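Local coordinates for protein 2-polyprenyl-6-methoxyphenol hydroxylase-like FAD-dependent oxidoreductase (Streptomyces sp. NRRL 11266, PDB 6UI5) that binds flavin-adenine dinucleotide and belongs to the FAD-dependent oxidoreductases that pair a Rossmann-type FAD-binding domain with a thioredoxin-like C-terminal domain, at residues A[65-70]-A[91-96]; A[80-85]-A[378-383]; A[174-179]-A[227-232]; A[433-438]-A[460-465]; A[442-447]-A[485-490]. All blocks are in the same frame, centred on the assembly; numbering follows the deposited sequence.

Contact 1: A[65-70]-A[91-96]; sequences EGTVTF and PTHMVL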
# COMPACT_ATOMS: atom_id res chain seq x y z
N GLU A 65 -5.46 23.18 -27.60
CA GLU A 65 -6.73 23.66 -28.12
C GLU A 65 -7.46 22.55 -28.86
O GLU A 65 -6.85 21.79 -29.63
CB GLU A 65 -6.53 24.85 -29.07
CG GLU A 65 -7.75 25.20 -29.95
CD GLU A 65 -8.81 26.03 -29.21
OE1 GLU A 65 -8.65 26.27 -28.00
OE2 GLU A 65 -9.80 26.44 -29.86
N GLY A 66 -8.77 22.46 -28.62
CA GLY A 66 -9.63 21.52 -29.30
C GLY A 66 -9.66 20.12 -28.73
O GLY A 66 -10.55 19.34 -29.10
N THR A 67 -8.71 19.78 -27.86
CA THR A 67 -8.61 18.43 -27.32
C THR A 67 -9.34 18.34 -25.99
O THR A 67 -9.41 19.30 -25.23
CB THR A 67 -7.16 18.01 -27.14
OG1 THR A 67 -6.54 18.86 -26.16
CG2 THR A 67 -6.39 18.10 -28.46
N VAL A 68 -9.90 17.16 -25.72
CA VAL A 68 -10.74 16.97 -24.54
C VAL A 68 -9.87 16.82 -23.29
O VAL A 68 -8.71 16.40 -23.35
CB VAL A 68 -11.67 15.75 -24.73
CG1 VAL A 68 -12.84 16.13 -25.63
CG2 VAL A 68 -10.93 14.59 -25.34
N THR A 69 -10.43 17.18 -22.15
CA THR A 69 -9.80 16.87 -20.87
C THR A 69 -10.72 15.94 -20.09
O THR A 69 -11.94 15.99 -20.22
CB THR A 69 -9.54 18.13 -20.00
OG1 THR A 69 -10.79 18.60 -19.46
CG2 THR A 69 -8.90 19.23 -20.83
N PHE A 70 -10.11 15.07 -19.29
CA PHE A 70 -10.95 14.47 -18.27
C PHE A 70 -10.21 14.57 -16.95
O PHE A 70 -8.99 14.40 -16.91
CB PHE A 70 -11.31 13.02 -18.58
CG PHE A 70 -10.21 12.05 -18.36
CD1 PHE A 70 -9.12 12.02 -19.21
CD2 PHE A 70 -10.29 11.13 -17.33
CE1 PHE A 70 -8.12 11.10 -19.02
CE2 PHE A 70 -9.28 10.21 -17.12
CZ PHE A 70 -8.20 10.19 -17.97
N PRO A 91 -5.73 19.30 -15.87
CA PRO A 91 -6.23 17.97 -16.24
C PRO A 91 -5.34 17.34 -17.30
O PRO A 91 -4.68 18.04 -18.08
CB PRO A 91 -7.62 18.26 -16.80
CG PRO A 91 -7.49 19.69 -17.36
CD PRO A 91 -6.59 20.39 -16.38
N THR A 92 -5.34 16.01 -17.34
CA THR A 92 -4.78 15.31 -18.49
C THR A 92 -5.51 15.73 -19.76
O THR A 92 -6.75 15.76 -19.79
CB THR A 92 -4.88 13.80 -18.32
OG1 THR A 92 -3.88 13.35 -17.41
CG2 THR A 92 -4.66 13.09 -19.62
N HIS A 93 -4.75 16.08 -20.79
CA HIS A 93 -5.31 16.43 -22.08
C HIS A 93 -5.14 15.28 -23.09
O HIS A 93 -4.13 14.57 -23.07
CB HIS A 93 -4.68 17.70 -22.63
CG HIS A 93 -5.18 18.96 -21.99
ND1 HIS A 93 -4.99 19.25 -20.66
CD2 HIS A 93 -5.83 20.03 -22.52
CE1 HIS A 93 -5.51 20.43 -20.38
NE2 HIS A 93 -6.03 20.92 -21.49
N MET A 94 -6.12 15.11 -23.97
CA MET A 94 -6.13 13.98 -24.90
C MET A 94 -5.42 14.40 -26.18
O MET A 94 -6.03 14.81 -27.17
CB MET A 94 -7.56 13.52 -25.14
CG MET A 94 -8.29 13.10 -23.86
SD MET A 94 -8.00 11.43 -23.25
CE MET A 94 -6.75 11.68 -22.01
N VAL A 95 -4.10 14.33 -26.13
CA VAL A 95 -3.24 14.69 -27.24
C VAL A 95 -2.69 13.41 -27.83
O VAL A 95 -2.33 12.48 -27.11
CB VAL A 95 -2.09 15.62 -26.82
CG1 VAL A 95 -1.34 16.09 -28.05
CG2 VAL A 95 -2.62 16.82 -26.01
N LEU A 96 -2.64 13.35 -29.15
CA LEU A 96 -2.25 12.14 -29.82
C LEU A 96 -0.74 12.14 -29.99
O LEU A 96 -0.16 13.14 -30.43
CB LEU A 96 -2.96 12.02 -31.17
CG LEU A 96 -4.49 12.16 -31.00
CD1 LEU A 96 -5.00 13.64 -30.98
CD2 LEU A 96 -5.28 11.31 -32.00
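Thr-69 pairs with His-93, and a backbone bond links Val-68 to Met-94, in antiparallel segments. Met-94 N donates to Val-68 O over 3.0 Å in a nearly axial bond, the angle at the carbonyl oxygen being 169°. Around the non-hydrogen-bonded pair Thr-69/His-93, the CA of Thr-69 lies 3.4 Å from Thr-92 O in a CA-H...O contact. The bond from Phe-70 N to the same oxygen is long and weak.

A CH-pi contact covers one face of the His-93 ring: Thr-69 CG2 sits 3.5 Å from its centroid and only 15° off the ring normal. The two side chains run alongside each other, and Thr-67 OG1 approaches the imidazole edge in its plane. That hydroxyl is hydrogen-bonded to Arg-64 O. The ring's rotation is also restrained from within its own segment, since His-93 ND1 donates to Pro-91 O over 2.9 Å, coming in above the carbonyl plane.

These pairings form one margin of a small three-stranded antiparallel sheet, in which strand 92-93 flanks strand 69-75 and strand 78-80 lies along the other side. The Met-94 side chain is about 9 Å from the bound FAD.

Apolar and sulfur contacts gather around Met-94, whose chain bends at chi2 (-83°) and again at chi3, carrying its methyl group to Phe-70. CE meets the ring edge near its plane, 3.3 Å from Phe-70 CE1, while SD lies obliquely in a Met-aromatic contact, 5.2 Å from the ring centroid. Nearer the backbone, Val-68 CG2 rests 3.4 Å from Met-94 CG. On the side of Thr-69 and His-93, the Pro-91 ring touches Thr-69 CB through its CG.

Contact 2: A[80-85]-A[378-383]; sequences LAFEKV and IVTNLG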
# COMPACT_ATOMS: atom_id res chain seq x y z
N LEU A 80 -8.07 8.91 -7.43
CA LEU A 80 -7.09 9.59 -6.60
C LEU A 80 -7.51 11.04 -6.37
O LEU A 80 -7.80 11.76 -7.33
CB LEU A 80 -5.69 9.55 -7.23
CG LEU A 80 -5.04 8.19 -7.37
CD1 LEU A 80 -3.77 8.34 -8.19
CD2 LEU A 80 -4.73 7.66 -6.01
N ALA A 81 -7.53 11.46 -5.10
CA ALA A 81 -7.88 12.83 -4.71
C ALA A 81 -6.82 13.80 -5.23
O ALA A 81 -5.93 14.27 -4.51
CB ALA A 81 -8.03 12.94 -3.19
N PHE A 82 -6.90 14.11 -6.52
CA PHE A 82 -5.90 14.98 -7.12
C PHE A 82 -6.05 16.42 -6.65
O PHE A 82 -5.07 17.18 -6.69
CB PHE A 82 -5.99 14.89 -8.65
CG PHE A 82 -4.94 15.71 -9.38
CD1 PHE A 82 -3.61 15.29 -9.42
CD2 PHE A 82 -5.28 16.89 -10.03
CE1 PHE A 82 -2.64 16.04 -10.11
CE2 PHE A 82 -4.31 17.64 -10.72
CZ PHE A 82 -3.00 17.22 -10.76
N GLU A 83 -7.24 16.82 -6.18
CA GLU A 83 -7.47 18.16 -5.64
C GLU A 83 -6.61 18.45 -4.41
O GLU A 83 -6.53 19.62 -4.00
CB GLU A 83 -8.95 18.32 -5.29
CG GLU A 83 -9.47 17.36 -4.20
CD GLU A 83 -10.01 16.04 -4.77
OE1 GLU A 83 -9.95 15.83 -6.00
OE2 GLU A 83 -10.51 15.22 -3.97
N LYS A 84 -5.99 17.44 -3.80
CA LYS A 84 -5.11 17.63 -2.66
C LYS A 84 -3.67 17.93 -3.06
O LYS A 84 -2.84 18.21 -2.20
CB LYS A 84 -5.16 16.38 -1.75
CG LYS A 84 -6.57 15.96 -1.31
CD LYS A 84 -6.84 16.22 0.17
CE LYS A 84 -7.01 17.71 0.50
NZ LYS A 84 -7.01 17.97 1.99
N VAL A 85 -3.36 17.90 -4.35
CA VAL A 85 -2.01 18.20 -4.81
C VAL A 85 -1.81 19.71 -4.79
O VAL A 85 -2.73 20.48 -5.08
CB VAL A 85 -1.77 17.59 -6.21
CG1 VAL A 85 -0.41 17.98 -6.78
CG2 VAL A 85 -1.89 16.08 -6.14
N ILE A 378 3.08 11.30 -8.55
CA ILE A 378 3.97 10.44 -9.32
C ILE A 378 3.31 10.01 -10.64
O ILE A 378 3.86 10.22 -11.72
CB ILE A 378 4.40 9.27 -8.44
CG1 ILE A 378 5.54 9.76 -7.58
CG2 ILE A 378 4.83 8.06 -9.24
CD1 ILE A 378 5.87 8.83 -6.53
N VAL A 379 2.08 9.48 -10.57
CA VAL A 379 1.41 9.05 -11.79
C VAL A 379 1.11 10.21 -12.72
O VAL A 379 0.87 9.98 -13.90
CB VAL A 379 0.11 8.24 -11.52
CG1 VAL A 379 0.33 7.24 -10.41
CG2 VAL A 379 -1.08 9.14 -11.21
N THR A 380 1.11 11.46 -12.23
CA THR A 380 0.97 12.57 -13.19
C THR A 380 2.32 13.15 -13.61
O THR A 380 2.36 14.13 -14.36
CB THR A 380 0.09 13.68 -12.65
OG1 THR A 380 0.66 14.20 -11.43
CG2 THR A 380 -1.33 13.18 -12.37
N ASN A 381 3.42 12.55 -13.15
CA ASN A 381 4.77 13.07 -13.36
C ASN A 381 4.96 14.50 -12.85
O ASN A 381 5.94 15.17 -13.23
CB ASN A 381 5.16 12.94 -14.83
CG ASN A 381 5.09 11.48 -15.31
OD1 ASN A 381 4.21 11.11 -16.08
ND2 ASN A 381 5.98 10.62 -14.78
N LEU A 382 4.08 15.01 -11.96
CA LEU A 382 4.48 16.12 -11.08
C LEU A 382 5.60 15.66 -10.19
O LEU A 382 6.64 16.33 -10.06
CB LEU A 382 3.32 16.60 -10.23
CG LEU A 382 2.14 17.13 -11.04
CD1 LEU A 382 0.95 17.41 -10.13
CD2 LEU A 382 2.60 18.35 -11.87
N GLY A 383 5.38 14.52 -9.55
CA GLY A 383 6.31 13.43 -9.60
C GLY A 383 7.51 13.70 -8.76
O GLY A 383 7.68 14.79 -8.23
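Thr-380 OG1, which lies 4.0 Å from Phe-82 CE1, is hydrogen-bonded to Ala-376 O and Glu-377 O in the last turn of helix 369-379, two acceptors that would have to share its single proton. The helix closes here in a Schellman motif: Asn-381 takes a positive phi (56°), and its amide N returns 2.8 Å to Ile-378 O. With its hydroxyl turned back to the helix, Thr-380 offers its methyl group to the partner segment, CG2 lying 3.9 Å from Phe-82 CE1.

Across from the helix end, residues 80-85 leave strand 78-80 through an inverse gamma turn centred on Ala-81 and pass into the 3-10 turn 82-84. No hydrogen bond links the two segments. They meet by van der Waals packing of aliphatic and aromatic groups in a largely buried interface.

Phe-82 carries much of it. CG stands opposite the backbone N (chi1 -177°), which extends the ring toward the helix end. Leu-382 CD1 comes in at the ring edge near its plane, 3.8 Å from Phe-82 CE1, and the two side chains cross at about a right angle. Val-85 CB lies over one face of the ring, offset toward the rim, and Val-85 CG1 meets Leu-382 CD1 at 3.7 Å, so that leucine methyl group touches both residues.

Ala-376 on the preceding turn also touches Phe-82 and Val-85, while Asn-381 OD1 is bonded to Asn-47 ND2. At the other end of the interface Leu-80 and Val-379 reach tip to tip, with 4.1 Å between Leu-80 CD1 and Val-379 CG2.

Contact 3: A[174-179]-A[227-232]; sequences WVIVRG and EPPEFE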
# COMPACT_ATOMS: atom_id res chain seq x y z
N TRP A 174 5.26 -10.94 -12.50
CA TRP A 174 4.53 -12.15 -12.15
C TRP A 174 3.47 -12.52 -13.18
O TRP A 174 2.85 -13.58 -13.08
CB TRP A 174 3.86 -12.02 -10.77
CG TRP A 174 2.76 -11.00 -10.70
CD1 TRP A 174 1.42 -11.21 -10.90
CD2 TRP A 174 2.91 -9.59 -10.40
NE1 TRP A 174 0.73 -10.02 -10.74
CE2 TRP A 174 1.62 -9.02 -10.44
CE3 TRP A 174 4.00 -8.77 -10.10
CZ2 TRP A 174 1.40 -7.66 -10.19
CZ3 TRP A 174 3.78 -7.42 -9.86
CH2 TRP A 174 2.49 -6.88 -9.92
N VAL A 175 3.24 -11.65 -14.16
CA VAL A 175 2.37 -11.96 -15.28
C VAL A 175 2.91 -11.20 -16.48
O VAL A 175 3.52 -10.14 -16.35
CB VAL A 175 0.90 -11.60 -14.96
CG1 VAL A 175 0.77 -10.09 -14.70
CG2 VAL A 175 -0.03 -12.08 -16.10
N ILE A 176 2.71 -11.78 -17.66
CA ILE A 176 3.10 -11.15 -18.92
C ILE A 176 1.85 -10.60 -19.58
O ILE A 176 0.97 -11.35 -20.01
CB ILE A 176 3.83 -12.13 -19.85
CG1 ILE A 176 5.06 -12.72 -19.17
CG2 ILE A 176 4.26 -11.38 -21.09
CD1 ILE A 176 5.95 -11.68 -18.44
N VAL A 177 1.75 -9.27 -19.66
CA VAL A 177 0.61 -8.63 -20.31
C VAL A 177 0.85 -8.57 -21.81
O VAL A 177 1.92 -8.15 -22.28
CB VAL A 177 0.38 -7.23 -19.74
CG1 VAL A 177 -0.81 -6.57 -20.44
CG2 VAL A 177 0.16 -7.31 -18.25
N ARG A 178 -0.18 -8.95 -22.58
CA ARG A 178 -0.11 -9.04 -24.03
C ARG A 178 -1.34 -8.38 -24.64
O ARG A 178 -2.43 -8.39 -24.06
CB ARG A 178 -0.09 -10.49 -24.50
CG ARG A 178 -1.37 -11.19 -24.08
CD ARG A 178 -1.17 -11.96 -22.82
NE ARG A 178 -0.37 -13.12 -23.15
CZ ARG A 178 0.55 -13.64 -22.35
NH1 ARG A 178 0.81 -13.11 -21.16
NH2 ARG A 178 1.23 -14.70 -22.77
N GLY A 179 -1.16 -7.84 -25.83
CA GLY A 179 -2.32 -7.39 -26.57
C GLY A 179 -1.94 -6.97 -27.97
O GLY A 179 -0.88 -7.33 -28.48
N GLU A 227 1.28 -17.68 -19.28
CA GLU A 227 2.00 -18.52 -20.23
C GLU A 227 2.28 -17.69 -21.49
O GLU A 227 1.49 -16.80 -21.81
CB GLU A 227 1.20 -19.81 -20.54
CG GLU A 227 1.96 -20.76 -21.46
CD GLU A 227 1.93 -22.25 -21.10
OE1 GLU A 227 1.74 -23.06 -22.02
OE2 GLU A 227 2.15 -22.62 -19.93
N PRO A 228 3.40 -17.95 -22.21
CA PRO A 228 3.96 -16.90 -23.08
C PRO A 228 3.01 -16.43 -24.17
O PRO A 228 2.09 -17.17 -24.57
CB PRO A 228 5.19 -17.58 -23.70
CG PRO A 228 5.65 -18.51 -22.70
CD PRO A 228 4.45 -18.94 -21.91
N PRO A 229 3.23 -15.22 -24.70
CA PRO A 229 2.35 -14.68 -25.74
C PRO A 229 2.38 -15.54 -26.99
O PRO A 229 3.44 -15.97 -27.44
CB PRO A 229 2.93 -13.29 -26.00
CG PRO A 229 3.72 -12.97 -24.78
CD PRO A 229 4.30 -14.27 -24.35
N GLU A 230 1.19 -15.79 -27.54
CA GLU A 230 1.09 -16.57 -28.77
C GLU A 230 1.99 -16.00 -29.87
O GLU A 230 2.66 -16.76 -30.58
CB GLU A 230 -0.37 -16.60 -29.24
CG GLU A 230 -0.85 -17.93 -29.73
CD GLU A 230 -2.29 -17.87 -30.19
OE1 GLU A 230 -3.20 -18.08 -29.36
OE2 GLU A 230 -2.52 -17.62 -31.39
N PHE A 231 2.03 -14.67 -30.01
CA PHE A 231 2.72 -14.01 -31.11
C PHE A 231 3.91 -13.20 -30.62
O PHE A 231 3.86 -12.60 -29.54
CB PHE A 231 1.79 -13.08 -31.87
CG PHE A 231 0.48 -13.70 -32.20
CD1 PHE A 231 0.32 -14.44 -33.37
CD2 PHE A 231 -0.60 -13.56 -31.34
CE1 PHE A 231 -0.89 -15.02 -33.68
CE2 PHE A 231 -1.81 -14.13 -31.64
CZ PHE A 231 -1.96 -14.87 -32.81
N GLU A 232 4.97 -13.18 -31.42
CA GLU A 232 6.07 -12.28 -31.17
C GLU A 232 5.63 -10.85 -31.41
O GLU A 232 4.83 -10.57 -32.31
CB GLU A 232 7.27 -12.63 -32.07
CG GLU A 232 8.09 -13.79 -31.52
CD GLU A 232 8.24 -13.72 -30.00
OE1 GLU A 232 8.74 -12.69 -29.48
OE2 GLU A 232 7.86 -14.70 -29.33
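The start of strand 176-185, part of the large antiparallel sheet in the FAD-binding portion of the chain, is covered here by the loop that follows strand 216-225 and leads to helix 238-249. Ile-176 and Arg-178 both direct their CB atoms toward this loop, where both come up against Pro-229. Val-177, between them, packs instead on Tyr-264 and Ile-266 of the neighbouring strand 257-271.

Arg-178 bends at chi2 and chi3, which folds its guanidinium back beside the prolines; as modelled, Pro-229 CG lies over one face of that group. Several approaches of the guanidinium to the loop backbone are implausibly short, however, so its exact placement is doubtful and its polar bonding is not established.

Beyond the contact, Phe-231 stacks on His-263 of strand 257-271, and Trp-174 packs on Pro-353 of the second subunit.

The apolar part is a single touch with the side chains crossing at about a right angle. The longer branch of Ile-176 leads away from the loop, and it is the other branch that makes the contact, Ile-176 CG2 lying 4.1 Å from Pro-229 CG.

Contact 4: A[433-438]-A[460-465]; sequences LDLSGD and PDLPGT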
# COMPACT_ATOMS: atom_id res chain seq x y z
N LEU A 433 13.27 33.98 -10.03
CA LEU A 433 11.98 34.65 -9.91
C LEU A 433 12.01 35.61 -8.73
O LEU A 433 12.19 35.18 -7.58
CB LEU A 433 10.86 33.64 -9.71
CG LEU A 433 10.08 33.32 -10.96
CD1 LEU A 433 8.75 32.70 -10.58
CD2 LEU A 433 9.86 34.59 -11.75
N ASP A 434 11.83 36.90 -9.00
CA ASP A 434 11.69 37.91 -7.95
C ASP A 434 10.24 38.36 -7.99
O ASP A 434 9.86 39.22 -8.78
CB ASP A 434 12.67 39.08 -8.16
CG ASP A 434 12.44 40.26 -7.18
OD1 ASP A 434 11.61 40.19 -6.23
OD2 ASP A 434 13.12 41.30 -7.36
N LEU A 435 9.41 37.74 -7.15
CA LEU A 435 8.00 38.08 -7.01
C LEU A 435 7.74 39.19 -5.95
O LEU A 435 6.62 39.31 -5.42
CB LEU A 435 7.19 36.83 -6.66
CG LEU A 435 7.46 35.55 -7.48
CD1 LEU A 435 6.54 34.39 -7.09
CD2 LEU A 435 7.35 35.82 -8.98
N SER A 436 8.74 40.03 -5.65
CA SER A 436 8.54 41.03 -4.60
C SER A 436 7.51 42.06 -5.02
O SER A 436 6.73 42.54 -4.19
CB SER A 436 9.85 41.73 -4.27
OG SER A 436 10.35 42.41 -5.40
N GLY A 437 7.50 42.42 -6.30
CA GLY A 437 6.75 43.57 -6.77
C GLY A 437 7.54 44.86 -6.79
O GLY A 437 7.03 45.86 -7.33
N ASP A 438 8.77 44.88 -6.25
CA ASP A 438 9.58 46.09 -6.17
C ASP A 438 10.97 45.92 -6.77
O ASP A 438 11.77 46.87 -6.70
CB ASP A 438 9.78 46.54 -4.71
CG ASP A 438 8.52 46.45 -3.90
OD1 ASP A 438 7.50 47.02 -4.34
OD2 ASP A 438 8.57 45.81 -2.82
N PRO A 460 0.03 34.57 -4.76
CA PRO A 460 -0.48 33.93 -3.54
C PRO A 460 -0.00 32.50 -3.40
O PRO A 460 -0.07 31.71 -4.35
CB PRO A 460 -2.00 34.00 -3.71
CG PRO A 460 -2.22 35.14 -4.67
CD PRO A 460 -1.04 35.10 -5.61
N ASP A 461 0.51 32.18 -2.22
CA ASP A 461 0.96 30.86 -1.80
C ASP A 461 2.28 30.46 -2.41
O ASP A 461 2.60 29.27 -2.46
CB ASP A 461 -0.10 29.80 -2.07
CG ASP A 461 -1.23 29.85 -1.07
OD1 ASP A 461 -0.94 29.80 0.16
OD2 ASP A 461 -2.40 29.99 -1.49
N LEU A 462 3.06 31.42 -2.87
CA LEU A 462 4.44 31.24 -3.28
C LEU A 462 5.32 32.23 -2.53
O LEU A 462 4.90 33.37 -2.24
CB LEU A 462 4.59 31.47 -4.80
CG LEU A 462 4.11 30.36 -5.74
CD1 LEU A 462 4.57 30.69 -7.14
CD2 LEU A 462 4.62 28.98 -5.30
N PRO A 463 6.55 31.85 -2.22
CA PRO A 463 7.46 32.79 -1.54
C PRO A 463 7.76 34.01 -2.39
O PRO A 463 7.28 34.12 -3.52
CB PRO A 463 8.72 31.96 -1.32
CG PRO A 463 8.67 30.93 -2.48
CD PRO A 463 7.20 30.56 -2.50
N GLY A 464 8.60 34.91 -1.86
CA GLY A 464 8.90 36.15 -2.56
C GLY A 464 9.96 36.01 -3.62
O GLY A 464 9.96 36.78 -4.59
N THR A 465 10.87 35.05 -3.47
CA THR A 465 11.97 34.83 -4.41
C THR A 465 12.13 33.33 -4.65
O THR A 465 11.87 32.52 -3.76
CB THR A 465 13.28 35.46 -3.88
OG1 THR A 465 12.98 36.64 -3.10
CG2 THR A 465 14.25 35.85 -5.03
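The carboxylate of Asp-434, on the same sheet face as its strand partner Thr-465, is the flat group of this contact. Two donors from Ser-436 approach one face of its plane and converge on OD1. The hydroxyl OG bonds at 2.7 Å on the syn side, and Ser-436 N bonds to Asp-434 OD1 at 2.9 Å on the anti side. The backbone bond makes an Asx turn, and an ST turn follows directly, with Asp-438 N donating to Ser-436 OG in a nearly straight bond (165°). The second oxygen, OD2, is held by a salt bridge to Arg-455 and by the amide of Ala-441. With both oxygens engaged, the buried carboxylate is fixed in rotation and probably stays ionised.

Across the contact, Leu-435 N donates to Gly-464 O over 2.8 Å, and the donor is tilted 21° from the carbonyl plane. Asp-434 and Thr-465 form an antiparallel non-hydrogen-bonded pair. Beside it, Leu-433 O receives a CA-H...O contact of 3.2 Å from Thr-465 CA, and Thr-465 CG2 lies almost as near. The hydroxyl of Thr-465 bonds to Asp-478 OD2.

Leu-435 crosses to the incoming loop: its CD1 lies 3.7 Å from Pro-463 O and 4.2 Å from Leu-462 CD1.

The contact therefore marks where the chain enters strand 465-468 against the end of strand 430-434, the two central strands of the mixed sheet in the thioredoxin-like C-terminal region. Strand 451-455 runs parallel on the far side of 430-434, while strand 474-477 flanks 465-468.

Contact 5: A[442-447]-A[485-490]; sequences QEESGW and DELRTA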
# COMPACT_ATOMS: atom_id res chain seq x y z
N GLN A 442 18.23 40.83 -4.60
CA GLN A 442 19.59 41.17 -5.02
C GLN A 442 20.07 40.06 -5.94
O GLN A 442 20.27 38.93 -5.49
CB GLN A 442 20.53 41.32 -3.82
CG GLN A 442 22.01 41.50 -4.21
CD GLN A 442 22.95 40.99 -3.13
OE1 GLN A 442 23.97 40.35 -3.43
NE2 GLN A 442 22.63 41.28 -1.87
N GLU A 443 20.22 40.36 -7.23
CA GLU A 443 20.63 39.33 -8.16
C GLU A 443 22.15 39.16 -8.14
O GLU A 443 22.90 40.14 -8.17
CB GLU A 443 20.15 39.64 -9.58
CG GLU A 443 20.56 40.97 -10.14
CD GLU A 443 20.43 40.98 -11.65
OE1 GLU A 443 20.88 40.00 -12.29
OE2 GLU A 443 19.85 41.96 -12.19
N GLU A 444 22.59 37.91 -8.05
CA GLU A 444 24.02 37.63 -8.05
C GLU A 444 24.50 37.75 -9.49
O GLU A 444 24.37 36.81 -10.29
CB GLU A 444 24.31 36.27 -7.43
CG GLU A 444 23.83 36.13 -6.00
CD GLU A 444 24.61 37.02 -5.00
OE1 GLU A 444 25.78 37.36 -5.27
OE2 GLU A 444 24.04 37.39 -3.94
N SER A 445 25.06 38.92 -9.83
CA SER A 445 25.52 39.21 -11.18
C SER A 445 26.55 38.22 -11.69
O SER A 445 26.91 38.27 -12.87
CB SER A 445 26.12 40.61 -11.24
OG SER A 445 27.37 40.66 -10.55
N GLY A 446 27.09 37.37 -10.84
CA GLY A 446 28.08 36.45 -11.34
C GLY A 446 27.36 35.56 -12.33
O GLY A 446 27.72 35.50 -13.50
N TRP A 447 26.30 34.92 -11.87
CA TRP A 447 25.62 33.97 -12.71
C TRP A 447 24.69 34.62 -13.75
O TRP A 447 23.95 33.90 -14.43
CB TRP A 447 24.87 33.00 -11.81
CG TRP A 447 25.83 32.20 -10.97
CD1 TRP A 447 26.33 30.95 -11.25
CD2 TRP A 447 26.42 32.60 -9.72
NE1 TRP A 447 27.18 30.55 -10.24
CE2 TRP A 447 27.25 31.54 -9.29
CE3 TRP A 447 26.33 33.75 -8.93
CZ2 TRP A 447 27.99 31.60 -8.11
CZ3 TRP A 447 27.06 33.81 -7.74
CH2 TRP A 447 27.88 32.74 -7.34
N ASP A 485 22.81 33.89 1.18
CA ASP A 485 24.00 33.04 1.16
C ASP A 485 23.68 31.64 0.63
O ASP A 485 24.48 31.06 -0.11
CB ASP A 485 24.64 32.97 2.56
CG ASP A 485 25.96 32.17 2.56
OD1 ASP A 485 26.61 32.07 1.50
OD2 ASP A 485 26.32 31.61 3.61
N GLU A 486 22.53 31.09 1.02
CA GLU A 486 22.09 29.81 0.50
C GLU A 486 21.90 29.86 -1.01
O GLU A 486 22.29 28.94 -1.73
CB GLU A 486 20.77 29.39 1.15
CG GLU A 486 20.84 28.92 2.56
CD GLU A 486 21.02 30.08 3.54
OE1 GLU A 486 21.40 29.81 4.71
OE2 GLU A 486 20.80 31.26 3.12
N LEU A 487 21.29 30.94 -1.51
CA LEU A 487 21.16 31.11 -2.95
C LEU A 487 22.52 31.07 -3.64
O LEU A 487 22.65 30.47 -4.71
CB LEU A 487 20.45 32.42 -3.24
CG LEU A 487 20.39 32.96 -4.66
CD1 LEU A 487 19.12 33.72 -4.77
CD2 LEU A 487 21.51 33.92 -4.84
N ARG A 488 23.55 31.70 -3.05
CA ARG A 488 24.89 31.62 -3.64
C ARG A 488 25.43 30.19 -3.61
O ARG A 488 26.24 29.80 -4.46
CB ARG A 488 25.87 32.57 -2.92
CG ARG A 488 25.80 34.06 -3.33
CD ARG A 488 26.94 34.92 -2.73
NE ARG A 488 26.82 35.13 -1.27
CZ ARG A 488 26.21 36.17 -0.68
NH1 ARG A 488 25.64 37.13 -1.41
NH2 ARG A 488 26.17 36.26 0.65
N THR A 489 24.99 29.39 -2.63
CA THR A 489 25.42 28.00 -2.60
C THR A 489 24.73 27.22 -3.72
O THR A 489 25.39 26.59 -4.56
CB THR A 489 25.11 27.41 -1.22
OG1 THR A 489 25.96 28.03 -0.22
CG2 THR A 489 25.34 25.89 -1.22
N ALA A 490 23.40 27.32 -3.78
CA ALA A 490 22.61 26.74 -4.86
C ALA A 490 23.17 27.10 -6.23
O ALA A 490 23.24 26.25 -7.13
CB ALA A 490 21.17 27.21 -4.70
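Glu-444 faces helix 484-495 and meets Leu-487 and Arg-488 with nearly the whole of its side chain. Its CB points toward the helix, and CG, anti to the carbonyl carbon (chi1 -59°), packs 3.4 Å from Leu-487 CD2. A bend at chi2 swings the carboxylate across Arg-488, where CD comes within 3.6 Å of Arg-488 CG. OE1 lies over the arginine's aliphatic chain, 3.7 Å from Arg-488 CD. OE2 reaches the guanidinium edge and forms a salt bridge with Arg-488 NH1 at 3.0 Å. The hydrogen bond within it is weak, bent to 131° at the hydrogen, and the carboxylate and guanidinium planes stand 83° apart, almost perpendicular.

OE2 has a second partner in Gln-484 NE2, from the first turn of the same helix, and that amide also bonds to the carbonyl of Gln-442. Trp-447, further along the loop, brings CH2 within 4.4 Å of Arg-488 O while its NE1 donates to Gly-496 O just past the helix end. The loop that precedes strand 451-455 in the thioredoxin-like C-terminal region is thereby packed along this last helix.

The weak, bent bond and the nearly perpendicular planes suggest that charge attraction contributes more than a well-aligned hydrogen bond, and the CG contact to Leu-487 adds apolar packing; the arginine's charge would be expected to favour an ionised carboxylate.

Overall arrangement
Contacts 1, 2 and 3 each have a side chain about 9 to 11 Å from the bound FAD, while contacts 4 and 5 lie in the thioredoxin-like C-terminal region. Contacts 1 and 2, with centres 17 Å apart, alternate along the chain and share the small antiparallel sheet; contact 2 ties it to the end of helix 369-379, almost 300 residues later. Contact 3 is nested in the loop that contact 2 closes and belongs to the larger antiparallel sheet. Contacts 4 and 5 also interleave, with centres 16 Å apart, contact 4 within the mixed sheet and contact 5 between a loop and the last helix. Across the chain's centre, their centres lie 53 and 54 Å from that of contact 3.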